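Local coordinates for Apc35852 (Geobacillus stearothermophilus, PDB 1U9C), which is of unknown function but belongs to the DJ-1/PfpI family, whose members include proteins linked to chaperone and cysteine protease activity, at residues A[16-21]-A[166-171]; A[37-40]-A[44-47]; A[113-118]-A[133-138]; A[152-157]-A[175-180]. All blocks are in the same frame, centred on the assembly; numbering follows the deposited sequence. Where two conformers were deposited one is given.

Interaction 1. Residues A[16-21]-A[166-171]; sequences TTITDD and DVHMPF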
# COMPACT_ATOMS: atom_id res chain seq x y z
N THR A 16 5.01 -14.53 3.31
CA THR A 16 5.82 -14.59 4.51
C THR A 16 7.30 -14.94 4.30
O THR A 16 8.13 -14.63 5.13
CB THR A 16 5.08 -15.74 5.23
OG1 THR A 16 3.86 -15.26 5.83
CG2 THR A 16 5.94 -16.47 6.24
N THR A 17 7.67 -15.60 3.22
CA THR A 17 9.03 -16.22 3.10
C THR A 17 10.11 -15.30 2.54
O THR A 17 9.96 -14.66 1.51
CB THR A 17 8.97 -17.45 2.24
OG1 THR A 17 8.38 -17.13 0.98
CG2 THR A 17 8.06 -18.49 2.88
N ILE A 18 11.21 -15.17 3.28
CA ILE A 18 12.42 -14.55 2.69
C ILE A 18 13.54 -15.56 2.78
O ILE A 18 14.06 -15.99 1.75
CB ILE A 18 12.77 -13.26 3.40
CG1 ILE A 18 11.53 -12.40 3.56
CG2 ILE A 18 13.91 -12.57 2.69
CD1 ILE A 18 11.73 -10.99 4.22
N THR A 19 13.94 -15.92 4.00
CA THR A 19 14.90 -16.98 4.29
C THR A 19 14.36 -17.76 5.49
O THR A 19 13.28 -17.39 6.01
CB THR A 19 16.22 -16.38 4.64
OG1 THR A 19 16.13 -15.69 5.90
CG2 THR A 19 16.60 -15.32 3.67
N ASP A 20 15.04 -18.83 5.90
CA ASP A 20 14.60 -19.62 7.07
C ASP A 20 14.62 -18.80 8.37
O ASP A 20 13.75 -18.97 9.23
CB ASP A 20 15.51 -20.86 7.26
CG ASP A 20 15.20 -22.01 6.29
OD1 ASP A 20 14.03 -22.21 5.90
OD2 ASP A 20 16.10 -22.79 5.87
N ASP A 21 15.57 -17.89 8.49
CA ASP A 21 15.73 -17.01 9.66
C ASP A 21 15.01 -15.64 9.54
O ASP A 21 15.20 -14.76 10.38
CB ASP A 21 17.22 -16.81 9.92
CG ASP A 21 17.58 -15.44 10.48
OD1 ASP A 21 17.84 -15.32 11.71
OD2 ASP A 21 17.69 -14.42 9.77
N ASP A 166 17.93 -5.27 2.52
CA ASP A 166 18.28 -4.93 1.14
C ASP A 166 18.87 -6.10 0.33
O ASP A 166 18.47 -6.28 -0.82
CB ASP A 166 19.24 -3.72 1.08
CG ASP A 166 20.59 -3.98 1.70
OD1 ASP A 166 20.66 -4.54 2.81
OD2 ASP A 166 21.65 -3.62 1.13
N VAL A 167 19.83 -6.85 0.90
CA VAL A 167 20.44 -7.96 0.20
C VAL A 167 19.47 -9.09 -0.14
O VAL A 167 19.78 -9.84 -1.06
CB VAL A 167 21.65 -8.50 0.97
CG1 VAL A 167 22.70 -7.43 1.11
CG2 VAL A 167 21.27 -9.09 2.32
N HIS A 168 18.34 -9.19 0.57
CA HIS A 168 17.35 -10.24 0.28
C HIS A 168 16.14 -9.74 -0.51
O HIS A 168 15.15 -10.46 -0.66
CB HIS A 168 16.86 -10.89 1.56
CG HIS A 168 17.84 -11.77 2.22
ND1 HIS A 168 18.37 -12.90 1.60
CD2 HIS A 168 18.52 -11.65 3.39
CE1 HIS A 168 19.22 -13.48 2.42
NE2 HIS A 168 19.36 -12.72 3.50
N MET A 169 16.14 -8.48 -0.94
CA MET A 169 15.07 -7.97 -1.77
C MET A 169 15.38 -8.27 -3.23
O MET A 169 16.53 -8.20 -3.66
CB MET A 169 14.95 -6.46 -1.61
CG MET A 169 14.43 -6.06 -0.26
SD MET A 169 12.81 -6.70 0.24
CE MET A 169 13.36 -8.09 1.25
N PRO A 170 14.33 -8.60 -3.98
CA PRO A 170 14.43 -8.86 -5.40
C PRO A 170 14.84 -7.62 -6.20
O PRO A 170 15.37 -7.76 -7.31
CB PRO A 170 13.02 -9.32 -5.77
CG PRO A 170 12.23 -8.82 -4.81
CD PRO A 170 12.97 -8.84 -3.50
N PHE A 171 14.54 -6.46 -5.62
CA PHE A 171 14.96 -5.15 -6.14
C PHE A 171 14.81 -4.17 -4.99
O PHE A 171 14.16 -4.46 -3.99
CB PHE A 171 14.06 -4.72 -7.29
CG PHE A 171 12.59 -4.64 -6.91
CD1 PHE A 171 12.02 -3.44 -6.51
CD2 PHE A 171 11.80 -5.77 -6.99
CE1 PHE A 171 10.68 -3.39 -6.17
CE2 PHE A 171 10.48 -5.73 -6.64
CZ PHE A 171 9.91 -4.53 -6.24
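The imidazole of His168 carries Thr19 on one face: the methyl CG2 stands 3.6 Å from the ring centroid and 19° off the ring normal, a CH-pi contact. The methyl is displaced toward the rim, as its closest ring atom shows, with CG2 of Thr19 3.4 Å from CE1 of His168. The two side chains meet at about a right angle. Ile18 approaches the same histidine obliquely, at the root of the ring, and its CG2 lies 3.6 Å from His168 CB. In Ile18, CG1 sits beside the backbone N (chi1 -47°), which leaves CG2 anti to that N and facing His168, while CG1 carries CD1 away from the imidazole, toward Met169. There CD1 of Ile18 and CE of Met169 are 4.5 Å apart, a loose apolar touch. The cross-contact is thus apolar, made by methyls against a ring and a thioether end. The backbones stay well apart, the CA atoms of Ile18 and His168 being 7.0 Å from each other. With an alanine at His168, the Thr19 methyl would probably lose the ring face it rests on, Ile18 CG2 would keep at most the CB, and a gap would be likely to open between the two loops. Ile18 and Thr19 both face His22 in a classic beta bulge, where the chain turns between strands 7-12 and 22-23. Across from them, the 3-10 turn 166-168 lies between helices 157-163 and 173-179, and Met102 and Phe103 of helix 101-104 pack on Met169, with Phe103 also touching Ile18.

Interaction 2. Residues A[37-40]-A[44-47]; sequences VFQE and DVKV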
# COMPACT_ATOMS: atom_id res chain seq x y z
N VAL A 37 -9.40 5.07 10.18
CA VAL A 37 -9.69 6.38 9.61
C VAL A 37 -10.85 6.30 8.63
O VAL A 37 -11.82 7.10 8.69
CB VAL A 37 -8.42 7.02 8.93
CG1 VAL A 37 -8.77 8.25 8.04
CG2 VAL A 37 -7.36 7.40 9.97
N PHE A 38 -10.77 5.34 7.69
CA PHE A 38 -11.83 5.23 6.68
C PHE A 38 -13.18 4.80 7.28
O PHE A 38 -14.22 5.34 6.90
CB PHE A 38 -11.38 4.26 5.57
CG PHE A 38 -10.13 4.68 4.85
CD1 PHE A 38 -9.79 6.00 4.62
CD2 PHE A 38 -9.26 3.71 4.38
CE1 PHE A 38 -8.65 6.35 3.97
CE2 PHE A 38 -8.11 4.07 3.72
CZ PHE A 38 -7.82 5.39 3.52
N GLN A 39 -13.15 3.86 8.21
CA GLN A 39 -14.39 3.48 8.90
C GLN A 39 -14.98 4.69 9.64
O GLN A 39 -16.23 4.87 9.56
CB GLN A 39 -14.11 2.32 9.87
CG GLN A 39 -13.84 1.03 9.19
CD GLN A 39 -15.04 0.52 8.46
OE1 GLN A 39 -15.02 0.27 7.26
NE2 GLN A 39 -16.14 0.46 9.18
N GLU A 40 -14.16 5.52 10.31
CA GLU A 40 -14.65 6.74 11.07
C GLU A 40 -15.33 7.70 10.14
O GLU A 40 -16.23 8.45 10.55
CB GLU A 40 -13.46 7.46 11.74
CG GLU A 40 -12.91 6.79 13.01
CD GLU A 40 -11.54 7.33 13.49
OE1 GLU A 40 -10.75 8.00 12.77
OE2 GLU A 40 -11.18 7.05 14.66
N ASP A 44 -17.31 2.84 2.88
CA ASP A 44 -17.53 1.40 2.64
C ASP A 44 -16.17 0.81 2.25
O ASP A 44 -15.74 1.00 1.12
CB ASP A 44 -18.53 1.22 1.51
CG ASP A 44 -18.81 -0.24 1.12
OD1 ASP A 44 -18.39 -1.16 1.86
OD2 ASP A 44 -19.50 -0.55 0.09
N VAL A 45 -15.54 0.05 3.13
CA VAL A 45 -14.20 -0.47 2.89
C VAL A 45 -14.24 -1.96 2.57
O VAL A 45 -14.80 -2.75 3.31
CB VAL A 45 -13.31 -0.27 4.12
CG1 VAL A 45 -11.95 -0.71 3.83
CG2 VAL A 45 -13.32 1.20 4.57
N LYS A 46 -13.68 -2.34 1.44
CA LYS A 46 -13.51 -3.74 1.07
C LYS A 46 -12.09 -4.13 1.38
O LYS A 46 -11.11 -3.49 0.93
CB LYS A 46 -13.74 -4.00 -0.42
CG LYS A 46 -13.57 -5.49 -0.76
CD LYS A 46 -14.05 -5.90 -2.11
CE LYS A 46 -13.87 -7.36 -2.34
NZ LYS A 46 -14.52 -7.78 -3.64
N VAL A 47 -11.92 -5.15 2.19
CA VAL A 47 -10.62 -5.68 2.59
C VAL A 47 -10.22 -6.89 1.80
O VAL A 47 -10.86 -7.91 1.92
CB VAL A 47 -10.61 -6.00 4.12
CG1 VAL A 47 -9.25 -6.45 4.54
CG2 VAL A 47 -11.05 -4.79 4.96
O HOH W 1 -16.86 -0.50 5.70
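Val45 packs against Phe38 and Gln39 where helix 28-40 leads into strand 44-49. The helix links the parallel, neighbouring strands 7-12 and 44-49, so this is the second half of a beta-alpha-beta crossover in the family's alpha/beta sandwich. The CA atoms of Gln39 and Val45 are 7.2 Å apart. In strand order, Asp44 comes first; its CB points away from the helix and its carboxylate forms a salt bridge with Arg7, while its backbone bonds to Lys6 and Val8, at the start of strand 7-12. Val45 follows with its side chain turned toward the helix. Because CG1 is anti to the backbone N (chi1 -176°), CG2 lies beside that N and is the methyl that does the touching, 3.8 Å from CB of Phe38. The phenyl ring itself leads off from this methyl, toward Val8 and the neighbouring helix 209-221. Lys46 reverses the direction, as strand alternation requires, and reaches Asp86 in a salt bridge. Val47 returns to the helix side, two residues further along the strand, where it meets Phe31 and Tyr35 of helix 28-40. The remaining link is polar and lies nearer the surface. The Gln39 chain is bent at chi2 (-66°), which brings the amide oxygen round to Val45, OE1 of Gln39 lying 3.3 Å from CG2 of Val45. One water joins the two elements: it donates to Gln39 OE1 over a short 2.5 Å, and it accepts from the backbone N of Val45 at 2.9 Å.

Interaction 3. Residues A[113-118]-A[133-138]; sequences YVLQQF and SGLVNA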
# COMPACT_ATOMS: atom_id res chain seq x y z
N TYR A 113 -3.49 -5.04 -13.19
CA TYR A 113 -4.69 -4.72 -13.93
C TYR A 113 -5.61 -3.77 -13.16
O TYR A 113 -6.10 -2.79 -13.68
CB TYR A 113 -5.45 -6.01 -14.23
CG TYR A 113 -6.70 -5.73 -15.01
CD1 TYR A 113 -6.66 -5.68 -16.40
CD2 TYR A 113 -7.90 -5.53 -14.38
CE1 TYR A 113 -7.81 -5.42 -17.13
CE2 TYR A 113 -9.04 -5.24 -15.10
CZ TYR A 113 -8.99 -5.20 -16.47
OH TYR A 113 -10.16 -4.93 -17.18
N VAL A 114 -5.83 -4.03 -11.88
CA VAL A 114 -6.57 -3.15 -11.02
C VAL A 114 -5.96 -1.78 -10.95
O VAL A 114 -6.70 -0.79 -11.15
CB VAL A 114 -6.73 -3.81 -9.63
CG1 VAL A 114 -7.34 -2.83 -8.68
CG2 VAL A 114 -7.63 -5.04 -9.72
N LEU A 115 -4.67 -1.63 -10.71
CA LEU A 115 -4.05 -0.32 -10.57
C LEU A 115 -4.15 0.41 -11.92
O LEU A 115 -4.38 1.62 -11.92
CB LEU A 115 -2.60 -0.45 -10.15
CG LEU A 115 -2.41 -0.83 -8.69
CD1 LEU A 115 -1.03 -1.30 -8.44
CD2 LEU A 115 -2.77 0.33 -7.76
N GLN A 116 -3.99 -0.30 -13.02
CA GLN A 116 -4.15 0.35 -14.33
C GLN A 116 -5.51 0.97 -14.48
O GLN A 116 -5.65 2.14 -14.96
CB GLN A 116 -3.93 -0.67 -15.43
CG GLN A 116 -4.20 -0.15 -16.88
CD GLN A 116 -3.72 -1.08 -17.94
OE1 GLN A 116 -4.50 -1.64 -18.72
NE2 GLN A 116 -2.42 -1.22 -18.03
N GLN A 117 -6.56 0.25 -14.11
CA GLN A 117 -7.89 0.81 -14.24
C GLN A 117 -8.13 1.99 -13.33
O GLN A 117 -8.76 3.00 -13.71
CB GLN A 117 -8.94 -0.26 -14.02
CG GLN A 117 -8.90 -1.30 -15.05
CD GLN A 117 -9.31 -0.77 -16.43
OE1 GLN A 117 -10.38 -0.19 -16.53
NE2 GLN A 117 -8.47 -0.93 -17.40
N PHE A 118 -7.70 1.89 -12.07
CA PHE A 118 -7.79 3.04 -11.18
C PHE A 118 -7.12 4.27 -11.78
O PHE A 118 -7.66 5.37 -11.72
CB PHE A 118 -7.22 2.75 -9.77
CG PHE A 118 -8.22 2.10 -8.83
CD1 PHE A 118 -8.53 0.76 -8.97
CD2 PHE A 118 -8.76 2.76 -7.79
CE1 PHE A 118 -9.39 0.13 -8.06
CE2 PHE A 118 -9.65 2.14 -6.90
CZ PHE A 118 -9.92 0.82 -7.05
N SER A 133 5.47 -1.00 -3.92
CA SER A 133 5.89 -2.16 -4.75
C SER A 133 4.83 -2.58 -5.77
O SER A 133 5.15 -3.05 -6.86
CB SER A 133 6.32 -3.35 -3.87
OG SER A 133 5.27 -3.81 -3.10
N GLY A 134 3.55 -2.39 -5.43
CA GLY A 134 2.46 -2.74 -6.34
C GLY A 134 2.50 -1.87 -7.59
O GLY A 134 1.99 -2.26 -8.62
N LEU A 135 3.14 -0.70 -7.49
CA LEU A 135 3.20 0.24 -8.62
C LEU A 135 4.37 0.02 -9.57
O LEU A 135 4.42 0.62 -10.66
CB LEU A 135 3.30 1.66 -8.09
CG LEU A 135 2.04 2.20 -7.45
CD1 LEU A 135 2.35 3.36 -6.50
CD2 LEU A 135 1.08 2.64 -8.60
N VAL A 136 5.35 -0.81 -9.18
CA VAL A 136 6.64 -0.80 -9.91
C VAL A 136 6.48 -1.18 -11.38
O VAL A 136 7.15 -0.61 -12.26
CB VAL A 136 7.69 -1.67 -9.15
CG1 VAL A 136 8.82 -2.11 -10.04
CG2 VAL A 136 8.19 -0.85 -7.95
N ASN A 137 5.60 -2.15 -11.67
CA ASN A 137 5.35 -2.66 -13.02
C ASN A 137 3.89 -2.43 -13.48
O ASN A 137 3.43 -3.10 -14.41
CB ASN A 137 5.68 -4.14 -13.07
CG ASN A 137 7.11 -4.42 -12.64
OD1 ASN A 137 8.05 -3.79 -13.13
ND2 ASN A 137 7.31 -5.44 -11.79
N ALA A 138 3.23 -1.44 -12.88
CA ALA A 138 1.86 -1.04 -13.24
C ALA A 138 1.90 0.15 -14.21
O ALA A 138 2.79 1.00 -14.12
CB ALA A 138 1.06 -0.66 -12.03
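Leu115 of helix 109-120 reaches across to the chain at Gly134, Leu135 and Ala138, and it provides every close contact from the helix. Its methyl CD1 comes to 3.2 Å from the carbonyl O of Gly134. The approach is to the flank of the oxygen, with a C-O-CD1 angle of about 105°, so the methyl lies beside the C=O group and not head-on to it. With chi2 at 164° the leucine is extended, which puts CD1 at the forward end of the chain. The same CD1 is 4.5 Å from CD2 of Leu135, and nearer the helix the CB atoms of Leu115 and Ala138 meet at 4.1 Å. Residues on both sides are buried, and the contact is made of van der Waals packing alone. What shapes the receiving side is the backbone: 133-136 are wound helically, and a type I turn from Leu135 to Ala138, with Ala138 N bonded to Leu135 O at 3.3 Å, bends the chain back so that the Ala138 methyl faces the helix. Further out, Ile93 and Ile125 of the central strands cover Leu115, and the amide NE2 of Gln116 bonds to Thr139 O, tying the helix to the chain beyond the turn. Ser133 OG bonds to His130 O. The segment follows strand 124-127 and the residue Cys129, seen here as a sulfinic acid. A strand, a tight turn with a cysteine and then helical chain is consistent with the nucleophile elbow of the DJ-1/PfpI family, and the helix flanking it belongs to the alpha/beta sandwich.

Interaction 4. Residues A[152-157]-A[175-180]; sequences VTSFTD and STLRLR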
# COMPACT_ATOMS: atom_id res chain seq x y z
N VAL A 152 6.65 10.92 -5.60
CA VAL A 152 6.31 9.80 -4.74
C VAL A 152 7.33 9.60 -3.66
O VAL A 152 8.50 10.05 -3.79
CB VAL A 152 6.20 8.50 -5.49
CG1 VAL A 152 5.28 8.60 -6.66
CG2 VAL A 152 7.57 7.95 -5.91
N THR A 153 6.91 8.88 -2.64
CA THR A 153 7.79 8.36 -1.62
C THR A 153 7.54 6.89 -1.39
O THR A 153 6.57 6.32 -1.89
CB THR A 153 7.68 9.19 -0.34
OG1 THR A 153 8.76 8.91 0.55
CG2 THR A 153 6.42 8.94 0.45
N SER A 154 8.43 6.28 -0.62
CA SER A 154 8.32 4.88 -0.22
C SER A 154 9.33 4.64 0.86
O SER A 154 10.15 5.49 1.14
CB SER A 154 8.57 3.88 -1.35
OG SER A 154 9.95 3.83 -1.76
N PHE A 155 9.37 3.40 1.35
CA PHE A 155 10.46 2.96 2.20
C PHE A 155 11.74 3.22 1.44
O PHE A 155 11.88 2.88 0.28
CB PHE A 155 10.34 1.48 2.45
CG PHE A 155 11.02 1.01 3.68
CD1 PHE A 155 10.50 1.28 4.91
CD2 PHE A 155 12.12 0.18 3.60
CE1 PHE A 155 11.08 0.77 6.03
CE2 PHE A 155 12.69 -0.33 4.73
CZ PHE A 155 12.17 -0.05 5.93
N THR A 156 12.68 3.87 2.10
CA THR A 156 13.87 4.32 1.40
C THR A 156 14.93 3.25 1.39
O THR A 156 14.94 2.35 2.24
CB THR A 156 14.45 5.59 2.05
OG1 THR A 156 14.81 5.35 3.41
CG2 THR A 156 13.46 6.74 2.05
N ASP A 157 15.85 3.39 0.45
CA ASP A 157 16.99 2.49 0.37
C ASP A 157 17.81 2.55 1.64
O ASP A 157 18.32 1.54 2.07
CB ASP A 157 17.89 2.81 -0.79
CG ASP A 157 17.24 2.59 -2.13
OD1 ASP A 157 16.16 1.97 -2.23
OD2 ASP A 157 17.80 3.02 -3.17
N SER A 175 14.87 2.86 -5.44
CA SER A 175 15.70 2.84 -6.64
C SER A 175 14.89 2.50 -7.86
O SER A 175 15.05 3.10 -8.93
CB SER A 175 16.78 1.76 -6.47
OG SER A 175 17.74 2.24 -5.55
N THR A 176 14.01 1.52 -7.70
CA THR A 176 13.23 1.04 -8.81
C THR A 176 12.16 2.05 -9.23
O THR A 176 11.89 2.27 -10.42
CB THR A 176 12.74 -0.41 -8.53
OG1 THR A 176 13.89 -1.24 -8.34
CG2 THR A 176 12.08 -1.04 -9.74
N LEU A 177 11.51 2.68 -8.24
CA LEU A 177 10.55 3.73 -8.56
C LEU A 177 11.20 4.88 -9.32
O LEU A 177 10.64 5.40 -10.28
CB LEU A 177 9.92 4.28 -7.28
CG LEU A 177 8.95 3.37 -6.57
CD1 LEU A 177 8.71 3.90 -5.18
CD2 LEU A 177 7.68 3.17 -7.37
N ARG A 178 12.38 5.29 -8.89
CA ARG A 178 13.11 6.31 -9.66
C ARG A 178 13.49 5.85 -11.08
O ARG A 178 13.32 6.57 -12.04
CB ARG A 178 14.34 6.79 -8.90
CG ARG A 178 15.13 7.79 -9.66
CD ARG A 178 16.41 8.23 -8.97
NE ARG A 178 16.15 8.63 -7.59
CZ ARG A 178 16.37 7.89 -6.52
NH1 ARG A 178 16.09 8.38 -5.33
NH2 ARG A 178 16.88 6.65 -6.61
N LEU A 179 13.94 4.61 -11.19
CA LEU A 179 14.26 4.02 -12.47
C LEU A 179 13.05 3.99 -13.40
O LEU A 179 13.22 4.16 -14.61
CB LEU A 179 14.81 2.60 -12.24
CG LEU A 179 15.45 1.82 -13.36
CD1 LEU A 179 16.57 2.63 -13.94
CD2 LEU A 179 15.97 0.47 -12.83
N ARG A 180 11.86 3.77 -12.83
CA ARG A 180 10.61 3.77 -13.60
C ARG A 180 10.13 5.20 -13.96
O ARG A 180 9.12 5.39 -14.65
CB ARG A 180 9.50 2.99 -12.83
CG ARG A 180 9.82 1.48 -12.60
CD ARG A 180 9.56 0.58 -13.82
NE ARG A 180 9.74 -0.84 -13.50
CZ ARG A 180 10.87 -1.51 -13.50
NH1 ARG A 180 12.02 -0.95 -13.89
NH2 ARG A 180 10.87 -2.79 -13.15
O HOH W 2 18.27 5.53 -4.11
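Asp157 and Ser175 face each other with carboxylate against hydroxyl: OG of Ser175 donates to OD2 of Asp157 over 2.5 Å, on the syn side and 20° out of the carboxylate plane. The same OD2 accepts a second hydrogen bond, from a water at 2.7 Å, and this water in turn accepts from Arg178 NH2. Arg178 is therefore coupled to the acid through solvent, OD2 of Asp157 and NH2 of Arg178 being 5.1 Å apart, too far for a direct bond. With an alanine in place of Asp157, the Ser175 hydroxyl would probably be left without this acceptor and the water bridge to Arg178 would be broken. Deeper in, Leu177 turns its CD1 toward the loop, 3.6 Å from OG of Ser154 and 4.3 Å from CG2 of Val152. Ser154 OG is tucked between its own N and carbonyl carbon (chi1 70°) and bonds to Phe155 O at 3.0 Å, so that its polar atom is satisfied beside the leucine methyl. Glu174 serves both partners, OE1 accepting from Asp157 N and OE2 pairing with Arg178 NH1. Thr156 is the N-cap of helix 157-163, so the chain leaving strand 151-152 enters a capped helix start that packs on helix 173-179, within the alpha/beta fold of this family.

Overall arrangement
Interactions 3 and 4 are buried, whereas interactions 1 and 2 are only partly so and lie on opposite sides of the chain's centre, about 31 Å between centres. Interaction 2 belongs to the central sheet's crossover and stays apart from the others. Interactions 1, 3 and 4 form a continuous region around helix 173-179: Phe171 touches Thr176 and Val136, Val136 packs on Thr176 and Leu177, and Asn137 probably hydrogen-bonds to Arg180. The chemistry changes with place. Interaction 3 is purely packing, interaction 1 adds a methyl on an imidazole, interaction 2 uses a bridging water, and interaction 4 alone has a direct hydrogen bond between its segments.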